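Local coordinates for protein DNA polymerase III beta subunit (Streptococcus pyogenes, PDB 2AVT) that probably forms, as a dimer, the sliding clamp ring that encircles DNA and tethers the replicative polymerase to its template, at residues K176-D181 with P250-L255; R209-V214 with I231-E236. One frame throughout, in Å; residues are numbered along the deposited sequence.

Contact 1: residues K176-D181 with P250-L255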
ATOM      1  N   LYS A 176      -9.171 -13.172 -32.680  1.00 36.86           N
ATOM      2  CA  LYS A 176      -7.778 -13.217 -32.233  1.00 37.04           C
ATOM      3  C   LYS A 176      -7.415 -12.007 -31.360  1.00 35.56           C
ATOM      4  O   LYS A 176      -7.717 -10.867 -31.696  1.00 34.72           O
ATOM      5  CB  LYS A 176      -6.807 -13.279 -33.423  1.00 36.81           C
ATOM      6  CG  LYS A 176      -5.340 -13.357 -32.995  1.00 38.93           C
ATOM      7  CD  LYS A 176      -4.362 -13.286 -34.166  1.00 40.06           C
ATOM      8  CE  LYS A 176      -4.423 -11.934 -34.868  1.00 41.15           C
ATOM      9  NZ  LYS A 176      -3.477 -11.852 -36.022  1.00 42.22           N
ATOM     10  N   ALA A 177      -6.779 -12.277 -30.228  1.00 35.70           N
ATOM     11  CA  ALA A 177      -6.332 -11.227 -29.325  1.00 34.90           C
ATOM     12  C   ALA A 177      -4.849 -11.485 -29.126  1.00 34.33           C
ATOM     13  O   ALA A 177      -4.468 -12.545 -28.626  1.00 33.09           O
ATOM     14  CB  ALA A 177      -7.064 -11.312 -27.986  1.00 34.28           C
ATOM     15  N   VAL A 178      -4.012 -10.532 -29.535  1.00 32.68           N
ATOM     16  CA  VAL A 178      -2.568 -10.684 -29.381  1.00 34.99           C
ATOM     17  C   VAL A 178      -1.889  -9.404 -28.900  1.00 34.00           C
ATOM     18  O   VAL A 178      -2.317  -8.296 -29.221  1.00 34.44           O
ATOM     19  CB  VAL A 178      -1.896 -11.107 -30.710  1.00 33.95           C
ATOM     20  CG1 VAL A 178      -1.983  -9.979 -31.714  1.00 35.24           C
ATOM     21  CG2 VAL A 178      -0.446 -11.481 -30.457  1.00 34.32           C
ATOM     22  N   ALA A 179      -0.827  -9.574 -28.119  1.00 35.57           N
ATOM     23  CA  ALA A 179      -0.056  -8.449 -27.595  1.00 37.48           C
ATOM     24  C   ALA A 179       1.397  -8.892 -27.508  1.00 39.62           C
ATOM     25  O   ALA A 179       1.680 -10.050 -27.213  1.00 37.96           O
ATOM     26  CB  ALA A 179      -0.562  -8.041 -26.213  1.00 35.62           C
ATOM     27  N   THR A 180       2.309  -7.960 -27.764  1.00 41.57           N
ATOM     28  CA  THR A 180       3.730  -8.252 -27.728  1.00 43.97           C
ATOM     29  C   THR A 180       4.573  -7.006 -27.469  1.00 46.20           C
ATOM     30  O   THR A 180       4.150  -5.875 -27.718  1.00 45.39           O
ATOM     31  CB  THR A 180       4.203  -8.884 -29.060  1.00 42.53           C
ATOM     32  OG1 THR A 180       5.586  -9.232 -28.961  1.00 43.05           O
ATOM     33  CG2 THR A 180       4.028  -7.917 -30.214  1.00 41.14           C
ATOM     34  N   ASP A 181       5.772  -7.242 -26.950  1.00 49.89           N
ATOM     35  CA  ASP A 181       6.733  -6.189 -26.645  1.00 54.17           C
ATOM     36  C   ASP A 181       7.992  -6.481 -27.467  1.00 55.92           C
ATOM     37  O   ASP A 181       9.084  -6.066 -27.097  1.00 57.39           O
ATOM     38  CB  ASP A 181       7.074  -6.207 -25.154  1.00 54.85           C
ATOM     39  CG  ASP A 181       7.814  -7.460 -24.746  1.00 57.43           C
ATOM     40  OD1 ASP A 181       7.660  -8.484 -25.443  1.00 59.78           O
ATOM     41  OD2 ASP A 181       8.549  -7.429 -23.729  1.00 59.93           O
ATOM     42  N   PRO A 250       1.887  -4.769 -36.234  1.00 50.89           N
ATOM     43  CA  PRO A 250       2.814  -5.683 -36.908  1.00 52.22           C
ATOM     44  C   PRO A 250       2.232  -7.064 -37.206  1.00 53.51           C
ATOM     45  O   PRO A 250       1.291  -7.512 -36.550  1.00 53.17           O
ATOM     46  CB  PRO A 250       4.003  -5.741 -35.949  1.00 52.08           C
ATOM     47  CG  PRO A 250       3.381  -5.478 -34.612  1.00 51.23           C
ATOM     48  CD  PRO A 250       2.420  -4.361 -34.923  1.00 51.87           C
ATOM     49  N   ASP A 251       2.796  -7.721 -38.216  1.00 54.00           N
ATOM     50  CA  ASP A 251       2.361  -9.055 -38.614  1.00 54.33           C
ATOM     51  C   ASP A 251       2.891 -10.029 -37.570  1.00 53.82           C
ATOM     52  O   ASP A 251       4.065 -10.394 -37.590  1.00 53.58           O
ATOM     53  CB  ASP A 251       2.940  -9.410 -39.985  1.00 56.47           C
ATOM     54  CG  ASP A 251       2.461 -10.754 -40.491  1.00 58.20           C
ATOM     55  OD1 ASP A 251       2.394 -11.707 -39.686  1.00 57.82           O
ATOM     56  OD2 ASP A 251       2.165 -10.859 -41.701  1.00 60.31           O
ATOM     57  N   THR A 252       2.021 -10.449 -36.661  1.00 53.10           N
ATOM     58  CA  THR A 252       2.418 -11.358 -35.598  1.00 52.17           C
ATOM     59  C   THR A 252       2.175 -12.836 -35.921  1.00 52.22           C
ATOM     60  O   THR A 252       2.755 -13.717 -35.292  1.00 50.15           O
ATOM     61  CB  THR A 252       1.700 -10.981 -34.282  1.00 51.38           C
ATOM     62  OG1 THR A 252       2.179 -11.812 -33.221  1.00 52.49           O
ATOM     63  CG2 THR A 252       0.200 -11.146 -34.426  1.00 49.74           C
ATOM     64  N   ASP A 253       1.314 -13.113 -36.896  1.00 54.17           N
ATOM     65  CA  ASP A 253       1.052 -14.500 -37.270  1.00 56.35           C
ATOM     66  C   ASP A 253       2.357 -15.098 -37.784  1.00 56.98           C
ATOM     67  O   ASP A 253       2.668 -16.262 -37.532  1.00 56.12           O
ATOM     68  CB  ASP A 253      -0.010 -14.585 -38.373  1.00 57.64           C
ATOM     69  CG  ASP A 253      -1.353 -14.043 -37.936  1.00 59.41           C
ATOM     70  OD1 ASP A 253      -1.756 -14.321 -36.790  1.00 61.28           O
ATOM     71  OD2 ASP A 253      -2.013 -13.349 -38.740  1.00 60.35           O
ATOM     72  N   ARG A 254       3.120 -14.271 -38.494  1.00 58.09           N
ATOM     73  CA  ARG A 254       4.396 -14.675 -39.071  1.00 59.11           C
ATOM     74  C   ARG A 254       5.452 -14.995 -38.019  1.00 59.80           C
ATOM     75  O   ARG A 254       6.588 -15.319 -38.361  1.00 59.88           O
ATOM     76  CB  ARG A 254       4.907 -13.581 -40.005  1.00 58.91           C
ATOM     77  N   LEU A 255       5.077 -14.911 -36.745  1.00 60.03           N
ATOM     78  CA  LEU A 255       6.008 -15.191 -35.656  1.00 60.26           C
ATOM     79  C   LEU A 255       5.768 -16.547 -35.001  1.00 60.53           C
ATOM     80  O   LEU A 255       6.618 -17.043 -34.263  1.00 60.16           O
ATOM     81  CB  LEU A 255       5.927 -14.093 -34.588  1.00 60.62           C
ATOM     82  CG  LEU A 255       6.495 -12.717 -34.947  1.00 60.93           C
ATOM     83  CD1 LEU A 255       6.281 -11.755 -33.791  1.00 60.53           C
ATOM     84  CD2 LEU A 255       7.978 -12.843 -35.260  1.00 61.12           C
TER

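Contact 2: residues R209-V214 with I231-E236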
ATOM      1  N   ARG A 209      -7.207  -3.281 -18.599  1.00 34.30           N
ATOM      2  CA  ARG A 209      -7.111  -3.631 -17.183  1.00 35.85           C
ATOM      3  C   ARG A 209      -8.249  -2.938 -16.429  1.00 33.46           C
ATOM      4  O   ARG A 209      -8.816  -3.495 -15.490  1.00 33.58           O
ATOM      5  CB  ARG A 209      -5.769  -3.186 -16.600  1.00 37.94           C
ATOM      6  CG  ARG A 209      -4.562  -3.810 -17.288  1.00 44.47           C
ATOM      7  CD  ARG A 209      -3.613  -4.451 -16.284  1.00 47.85           C
ATOM      8  NE  ARG A 209      -2.384  -3.686 -16.086  1.00 52.35           N
ATOM      9  CZ  ARG A 209      -2.303  -2.522 -15.441  1.00 54.13           C
ATOM     10  NH1 ARG A 209      -3.387  -1.962 -14.917  1.00 53.68           N
ATOM     11  NH2 ARG A 209      -1.124  -1.921 -15.316  1.00 53.29           N
ATOM     12  N   GLU A 210      -8.579  -1.720 -16.845  1.00 31.86           N
ATOM     13  CA  GLU A 210      -9.652  -0.971 -16.206  1.00 32.57           C
ATOM     14  C   GLU A 210     -11.016  -1.616 -16.491  1.00 31.58           C
ATOM     15  O   GLU A 210     -11.923  -1.545 -15.662  1.00 28.48           O
ATOM     16  CB  GLU A 210      -9.645   0.488 -16.677  1.00 32.86           C
ATOM     17  CG  GLU A 210      -8.424   1.288 -16.221  1.00 39.83           C
ATOM     18  CD  GLU A 210      -8.273   1.338 -14.705  1.00 42.14           C
ATOM     19  OE1 GLU A 210      -9.234   1.736 -14.017  1.00 45.90           O
ATOM     20  OE2 GLU A 210      -7.188   0.983 -14.198  1.00 46.02           O
ATOM     21  N   PHE A 211     -11.157  -2.237 -17.662  1.00 30.74           N
ATOM     22  CA  PHE A 211     -12.405  -2.910 -18.017  1.00 32.06           C
ATOM     23  C   PHE A 211     -12.721  -3.954 -16.949  1.00 32.57           C
ATOM     24  O   PHE A 211     -13.840  -4.022 -16.438  1.00 32.33           O
ATOM     25  CB  PHE A 211     -12.281  -3.628 -19.366  1.00 31.35           C
ATOM     26  CG  PHE A 211     -13.458  -4.517 -19.691  1.00 30.80           C
ATOM     27  CD1 PHE A 211     -13.485  -5.838 -19.271  1.00 29.30           C
ATOM     28  CD2 PHE A 211     -14.548  -4.026 -20.390  1.00 29.32           C
ATOM     29  CE1 PHE A 211     -14.583  -6.651 -19.540  1.00 28.67           C
ATOM     30  CE2 PHE A 211     -15.650  -4.835 -20.664  1.00 29.72           C
ATOM     31  CZ  PHE A 211     -15.663  -6.148 -20.235  1.00 29.34           C
ATOM     32  N   SER A 212     -11.721  -4.767 -16.625  1.00 33.74           N
ATOM     33  CA  SER A 212     -11.870  -5.827 -15.635  1.00 35.18           C
ATOM     34  C   SER A 212     -12.244  -5.301 -14.261  1.00 35.28           C
ATOM     35  O   SER A 212     -13.004  -5.937 -13.523  1.00 34.09           O
ATOM     36  CB  SER A 212     -10.576  -6.641 -15.535  1.00 36.01           C
ATOM     37  OG  SER A 212     -10.345  -7.369 -16.727  1.00 36.87           O
ATOM     38  N   ALA A 213     -11.709  -4.137 -13.917  1.00 34.01           N
ATOM     39  CA  ALA A 213     -11.988  -3.541 -12.621  1.00 35.02           C
ATOM     40  C   ALA A 213     -13.369  -2.905 -12.565  1.00 34.88           C
ATOM     41  O   ALA A 213     -14.007  -2.896 -11.515  1.00 37.84           O
ATOM     42  CB  ALA A 213     -10.916  -2.495 -12.280  1.00 33.77           C
ATOM     43  N   VAL A 214     -13.838  -2.390 -13.693  1.00 32.45           N
ATOM     44  CA  VAL A 214     -15.132  -1.718 -13.741  1.00 33.80           C
ATOM     45  C   VAL A 214     -16.357  -2.630 -13.841  1.00 34.40           C
ATOM     46  O   VAL A 214     -17.373  -2.379 -13.189  1.00 34.00           O
ATOM     47  CB  VAL A 214     -15.174  -0.714 -14.907  1.00 33.82           C
ATOM     48  CG1 VAL A 214     -16.518  -0.009 -14.940  1.00 33.83           C
ATOM     49  CG2 VAL A 214     -14.037   0.303 -14.750  1.00 34.33           C
ATOM     50  N   ILE A 231     -13.932   2.106 -28.955  1.00 39.28           N
ATOM     51  CA  ILE A 231     -14.760   0.933 -28.769  1.00 36.72           C
ATOM     52  C   ILE A 231     -15.582   1.178 -27.504  1.00 36.20           C
ATOM     53  O   ILE A 231     -15.092   1.763 -26.531  1.00 32.47           O
ATOM     54  CB  ILE A 231     -13.882  -0.332 -28.626  1.00 37.74           C
ATOM     55  CG1 ILE A 231     -14.744  -1.550 -28.303  1.00 38.65           C
ATOM     56  CG2 ILE A 231     -12.832  -0.122 -27.560  1.00 40.51           C
ATOM     57  CD1 ILE A 231     -13.933  -2.822 -28.153  1.00 36.55           C
ATOM     58  N   LEU A 232     -16.846   0.770 -27.543  1.00 34.02           N
ATOM     59  CA  LEU A 232     -17.748   0.937 -26.416  1.00 32.35           C
ATOM     60  C   LEU A 232     -18.163  -0.419 -25.856  1.00 33.50           C
ATOM     61  O   LEU A 232     -18.666  -1.270 -26.592  1.00 31.83           O
ATOM     62  CB  LEU A 232     -18.997   1.711 -26.853  1.00 29.88           C
ATOM     63  CG  LEU A 232     -20.269   1.627 -25.992  1.00 30.17           C
ATOM     64  CD1 LEU A 232     -20.048   2.224 -24.602  1.00 27.95           C
ATOM     65  CD2 LEU A 232     -21.383   2.365 -26.705  1.00 28.81           C
ATOM     66  N   PHE A 233     -17.914  -0.629 -24.567  1.00 32.13           N
ATOM     67  CA  PHE A 233     -18.331  -1.854 -23.901  1.00 32.17           C
ATOM     68  C   PHE A 233     -19.528  -1.405 -23.075  1.00 32.72           C
ATOM     69  O   PHE A 233     -19.423  -0.439 -22.313  1.00 31.74           O
ATOM     70  CB  PHE A 233     -17.242  -2.394 -22.971  1.00 31.23           C
ATOM     71  CG  PHE A 233     -15.986  -2.804 -23.670  1.00 31.01           C
ATOM     72  CD1 PHE A 233     -14.993  -1.878 -23.942  1.00 31.39           C
ATOM     73  CD2 PHE A 233     -15.778  -4.125 -24.029  1.00 30.83           C
ATOM     74  CE1 PHE A 233     -13.823  -2.265 -24.547  1.00 31.56           C
ATOM     75  CE2 PHE A 233     -14.607  -4.519 -24.638  1.00 27.06           C
ATOM     76  CZ  PHE A 233     -13.629  -3.591 -24.897  1.00 33.08           C
ATOM     77  N   ARG A 234     -20.657  -2.094 -23.211  1.00 32.70           N
ATOM     78  CA  ARG A 234     -21.858  -1.697 -22.497  1.00 33.90           C
ATOM     79  C   ARG A 234     -22.644  -2.808 -21.802  1.00 35.29           C
ATOM     80  O   ARG A 234     -22.905  -3.869 -22.379  1.00 35.45           O
ATOM     81  CB  ARG A 234     -22.797  -0.960 -23.461  1.00 34.67           C
ATOM     82  CG  ARG A 234     -23.962  -0.274 -22.782  1.00 38.60           C
ATOM     83  CD  ARG A 234     -24.889   0.392 -23.784  1.00 41.97           C
ATOM     84  NE  ARG A 234     -25.554  -0.583 -24.645  1.00 45.75           N
ATOM     85  CZ  ARG A 234     -26.448  -0.267 -25.576  1.00 47.45           C
ATOM     86  NH1 ARG A 234     -26.788   0.999 -25.766  1.00 47.73           N
ATOM     87  NH2 ARG A 234     -27.002  -1.216 -26.319  1.00 49.06           N
ATOM     88  N   SER A 235     -23.011  -2.544 -20.551  1.00 33.93           N
ATOM     89  CA  SER A 235     -23.816  -3.455 -19.750  1.00 34.07           C
ATOM     90  C   SER A 235     -25.126  -2.707 -19.556  1.00 34.26           C
ATOM     91  O   SER A 235     -25.361  -1.691 -20.208  1.00 35.33           O
ATOM     92  CB  SER A 235     -23.157  -3.724 -18.391  1.00 34.45           C
ATOM     93  OG  SER A 235     -23.046  -2.544 -17.614  1.00 31.41           O
ATOM     94  N   GLU A 236     -25.978  -3.182 -18.662  1.00 35.99           N
ATOM     95  CA  GLU A 236     -27.249  -2.508 -18.436  1.00 36.12           C
ATOM     96  C   GLU A 236     -27.100  -1.081 -17.900  1.00 33.01           C
ATOM     97  O   GLU A 236     -27.788  -0.172 -18.344  1.00 30.95           O
ATOM     98  CB  GLU A 236     -28.115  -3.322 -17.476  1.00 39.31           C
ATOM     99  CG  GLU A 236     -28.747  -4.550 -18.110  1.00 48.47           C
ATOM    100  CD  GLU A 236     -29.587  -4.200 -19.327  1.00 52.17           C
ATOM    101  OE1 GLU A 236     -30.325  -3.191 -19.269  1.00 56.21           O
ATOM    102  OE2 GLU A 236     -29.519  -4.931 -20.338  1.00 54.63           O
TER

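Contact 1: residues K176-D181 with P250-L255
K176 swings its CG anti to its own backbone N (chi1 -179°) and stays extended until a bend at chi3 (65°), which carries NZ across to the carboxylate of D253. The salt bridge pins the loop between the central and C-terminal domains of the clamp onto strand 174-180, a strand of the antiparallel sheet that runs on from one domain into the next. K176 NZ lies 3.1 Å from D253 OD1, on the syn side of that oxygen but tilted 30° out of the carboxylate plane. The other oxygen is not far behind, with NZ 3.4 Å from D253 OD2, and the two side chains meet at a slant. D253 is exposed and K176 partly so, so solvent can probably reach this ion pair and weaken it.

Deeper in, V178 and T252 reach toward each other tip to tip. V178 CG1 and T252 CG2, each set between the N and carbonyl carbon of its own residue, touch at 3.7 Å. T252 OG1 instead faces the second branch of the valine, 3.8 Å from V178 CG2; this hydroxyl is buried and has no hydrogen-bonding partner in the model. Y249 packs on V178, and M185 of strand 184-191 on T252, so the apolar patch continues beyond the two segments.

The loop is also braced from within, where it turns into the 3-10 segment 253-255. L255 N donates to T252 O, and D251 folds back in an Asx motif: its OD1 accepts the backbone N-H of R254 at 2.9 Å, nearly along the carboxylate C-O axis.

Contact 2: residues R209-V214 with I231-E236
The F233 ring carries F211 over one face: F211 CD2 stands 3.7 Å above its plane, displaced toward the rim. At the edge of the F211 ring, in its plane, lies F233 CB, while F233 CD2 approaches obliquely. The rings meet obliquely, their planes inclined at 57° and their centroids 4.8 Å apart. One side of the F211 ring does the touching, through CD2 and CE2. The shortest approach is 3.4 Å, from F211 CE2 to F233 CD2, and CE2 also lies 3.6 Å from F233 CG, near the root of the partner ring.

The two side chains cross at about a right angle. F211 places CG anti to its backbone N (chi1 171°), which sends the ring out from the helix toward the sheet, whereas F233 holds CG anti to its carbonyl carbon (chi1 -64°) and turns a face to the arriving ring. No hydrogen bond links the segments; this is a wholly apolar contact, and both phenylalanines are buried.

The pair belongs to the helix-on-sheet core of the central domain, in keeping with the DNA clamp fold, in which helices pack against antiparallel sheets. The L142 side chain of helix 139-149 touches both phenylalanine side chains, I146 of that helix also packs on F211, and the F215 ring meets F211 as well. Helix 205-214 is thereby joined to helix 139-149 and to strand 230-234, which is hydrogen-bonded between strands 221-226 and 238-243.

In the fold
Following the chain from the N terminus, strand 174-180 comes first, then helix 205-214, strand 230-234 and finally the loop at 250-255. Contact 2 closes a short loop of 16 residues, containing strand 221-226, and is nested inside the 68-residue loop closed by contact 1. The centres of the two contacts lie 23 Å apart and their nearest atoms about 11 Å, so they do not touch. They also serve different sheets: contact 2 joins helix 205-214 to the sheet shared by the N-terminal and central domains, whereas contact 1 fastens the connection into the C-terminal domain onto the sheet shared by the central and C-terminal domains.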